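PDB 3TQM: ribosome-associated factor Y, which probably binds ribosomes and restrains translation, as a short hibernation-promoting factor of the HPF/YfiA family associated with 100S ribosome dimers. Local coordinates for residues A[18-23]-A[39-44]. Residues are numbered along the deposited sequence; the frame is centred on the assembly and turned at random.
Sequences ELTEKK and IIFHIN
T20 meets both I39 and F41, and it carries the helix side of this buried contact alone, with a different branch for each partner. The aliphatic part is a methyl-to-methyl touch: CG2 of T20 lies 3.4 Å from CD1 of I39, the two side chains reaching toward each other tip to tip. The extended chi2 of I39 (-180°) carries CD1 as far from CA as the chain allows, to T20.

The second touch is of a hydroxyl on an aromatic rim. OG1 of T20 sits at the edge of the F41 ring, in its plane, 3.6 Å from CZ, while CE2 of F41 is 4.1 Å from the same oxygen. One torsion serves both touches: with chi1 at -58°, CG2 of T20 stands anti to the backbone N and OG1 anti to the carbonyl carbon, which divides the methyl and the hydroxyl between the two strand residues.

In a beta-alpha-beta crossover the helix packs across the strands it connects, and T20 against I39 and F41 is a small instance of this: helix 14-24 leaves strand 2-8 and returns to the parallel neighbour 36-44, which its inner side meets here through T20. Residues alternate along the strand, so I39 and F41 point toward the helix and I40 does not. M5 of strand 2-8 and V74 of helix 70-89 also touch T20, extending the nonpolar surroundings.

The hydroxyl of T20 has its polar partner within the helix. OG1 is hydrogen-bonded to the backbone oxygen of L16, one turn earlier. No hydrogen bond joins segments 18-23 and 39-44.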
loop_
_atom_site.group_PDB
_atom_site.type_symbol
_atom_site.label_atom_id
_atom_site.label_comp_id
_atom_site.label_asym_id
_atom_site.label_seq_id
_atom_site.Cartn_x
_atom_site.Cartn_y
_atom_site.Cartn_z
ATOM N N GLU A 18 8.404 -7.860 4.612
ATOM C CA GLU A 18 8.837 -8.534 3.396
ATOM C C GLU A 18 7.652 -8.792 2.475
ATOM O O GLU A 18 7.718 -8.530 1.275
ATOM C CB GLU A 18 9.539 -9.850 3.723
ATOM C CG GLU A 18 9.919 -10.661 2.497
ATOM C CD GLU A 18 10.649 -11.941 2.847
ATOM O OE1 GLU A 18 10.357 -12.521 3.915
ATOM O OE2 GLU A 18 11.520 -12.362 2.058
ATOM N N LEU A 19 6.570 -9.305 3.052
ATOM C CA LEU A 19 5.351 -9.586 2.302
ATOM C C LEU A 19 4.849 -8.352 1.555
ATOM O O LEU A 19 4.494 -8.426 0.378
ATOM C CB LEU A 19 4.262 -10.104 3.242
ATOM C CG LEU A 19 2.926 -10.549 2.633
ATOM C CD1 LEU A 19 1.970 -9.379 2.405
ATOM C CD2 LEU A 19 3.150 -11.334 1.346
ATOM N N THR A 20 4.822 -7.214 2.241
ATOM C CA THR A 20 4.320 -5.984 1.644
ATOM C C THR A 20 5.251 -5.501 0.541
ATOM O O THR A 20 4.802 -5.001 -0.488
ATOM C CB THR A 20 4.146 -4.873 2.695
ATOM O OG1 THR A 20 3.245 -5.317 3.717
ATOM C CG2 THR A 20 3.587 -3.619 2.045
ATOM N N GLU A 21 6.552 -5.653 0.765
ATOM C CA GLU A 21 7.553 -5.270 -0.223
ATOM C C GLU A 21 7.365 -6.013 -1.542
ATOM O O GLU A 21 7.280 -5.394 -2.601
ATOM C CB GLU A 21 8.963 -5.525 0.308
ATOM C CG GLU A 21 9.525 -4.405 1.161
ATOM C CD GLU A 21 10.932 -4.698 1.645
ATOM O OE1 GLU A 21 11.496 -5.740 1.245
ATOM O OE2 GLU A 21 11.472 -3.889 2.427
ATOM N N LYS A 22 7.300 -7.339 -1.473
ATOM C CA LYS A 22 7.243 -8.156 -2.678
ATOM C C LYS A 22 5.943 -7.961 -3.453
ATOM O O LYS A 22 5.919 -8.089 -4.676
ATOM C CB LYS A 22 7.453 -9.637 -2.352
ATOM C CG LYS A 22 6.227 -10.342 -1.818
ATOM C CD LYS A 22 6.412 -11.847 -1.866
ATOM C CE LYS A 22 5.131 -12.571 -1.486
ATOM N NZ LYS A 22 5.246 -14.044 -1.665
ATOM N N LYS A 23 4.864 -7.645 -2.743
ATOM C CA LYS A 23 3.584 -7.396 -3.399
ATOM C C LYS A 23 3.571 -6.051 -4.123
ATOM O O LYS A 23 2.958 -5.914 -5.179
ATOM C CB LYS A 23 2.429 -7.478 -2.404
ATOM C CG LYS A 23 1.871 -8.874 -2.235
ATOM C CD LYS A 23 0.638 -8.864 -1.349
ATOM C CE LYS A 23 0.063 -10.260 -1.194
ATOM N NZ LYS A 23 -0.765 -10.366 0.043
ATOM N N ILE A 39 3.746 3.778 3.210
ATOM C CA ILE A 39 2.729 2.908 3.783
ATOM C C ILE A 39 2.632 3.101 5.291
ATOM O O ILE A 39 3.643 3.224 5.981
ATOM C CB ILE A 39 3.032 1.428 3.490
ATOM C CG1 ILE A 39 3.052 1.185 1.986
ATOM C CG2 ILE A 39 2.001 0.523 4.145
ATOM C CD1 ILE A 39 3.331 -0.243 1.628
ATOM N N ILE A 40 1.404 3.124 5.795
ATOM C CA ILE A 40 1.170 3.295 7.220
ATOM C C ILE A 40 0.257 2.207 7.774
ATOM O O ILE A 40 -0.914 2.110 7.402
ATOM C CB ILE A 40 0.584 4.681 7.528
ATOM C CG1 ILE A 40 1.544 5.775 7.057
ATOM C CG2 ILE A 40 0.300 4.822 9.014
ATOM C CD1 ILE A 40 1.131 7.164 7.461
ATOM N N PHE A 41 0.813 1.383 8.658
ATOM C CA PHE A 41 0.048 0.339 9.328
ATOM C C PHE A 41 -0.527 0.880 10.636
ATOM O O PHE A 41 0.110 1.675 11.325
ATOM C CB PHE A 41 0.933 -0.865 9.631
ATOM C CG PHE A 41 1.521 -1.515 8.408
ATOM C CD1 PHE A 41 2.684 -1.026 7.837
ATOM C CD2 PHE A 41 0.914 -2.619 7.834
ATOM C CE1 PHE A 41 3.225 -1.622 6.714
ATOM C CE2 PHE A 41 1.449 -3.219 6.713
ATOM C CZ PHE A 41 2.607 -2.721 6.150
ATOM N N HIS A 42 -1.749 0.479 10.956
ATOM C CA HIS A 42 -2.322 0.834 12.242
ATOM C C HIS A 42 -3.544 -0.007 12.554
ATOM O O HIS A 42 -4.211 -0.522 11.660
ATOM C CB HIS A 42 -2.638 2.334 12.327
ATOM C CG HIS A 42 -3.394 2.868 11.151
ATOM N ND1 HIS A 42 -2.834 2.988 9.897
ATOM C CD2 HIS A 42 -4.658 3.339 11.046
ATOM C CE1 HIS A 42 -3.727 3.499 9.067
ATOM N NE2 HIS A 42 -4.841 3.722 9.740
ATOM N N ILE A 43 -3.819 -0.151 13.841
ATOM C CA ILE A 43 -4.949 -0.945 14.303
ATOM C C ILE A 43 -5.911 -0.098 15.132
ATOM O O ILE A 43 -5.496 0.716 15.956
ATOM C CB ILE A 43 -4.502 -2.198 15.092
ATOM C CG1 ILE A 43 -4.226 -1.868 16.561
ATOM C CG2 ILE A 43 -3.289 -2.842 14.430
ATOM C CD1 ILE A 43 -5.313 -2.348 17.504
ATOM N N ASN A 44 -7.203 -0.285 14.889
ATOM C CA ASN A 44 -8.234 0.362 15.684
ATOM C C ASN A 44 -9.162 -0.702 16.255
ATOM O O ASN A 44 -10.126 -1.115 15.606
ATOM C CB ASN A 44 -9.014 1.377 14.849
ATOM C CG ASN A 44 -9.963 2.213 15.690
ATOM O OD1 ASN A 44 -10.499 1.746 16.695
ATOM N ND2 ASN A 44 -10.178 3.456 15.276
#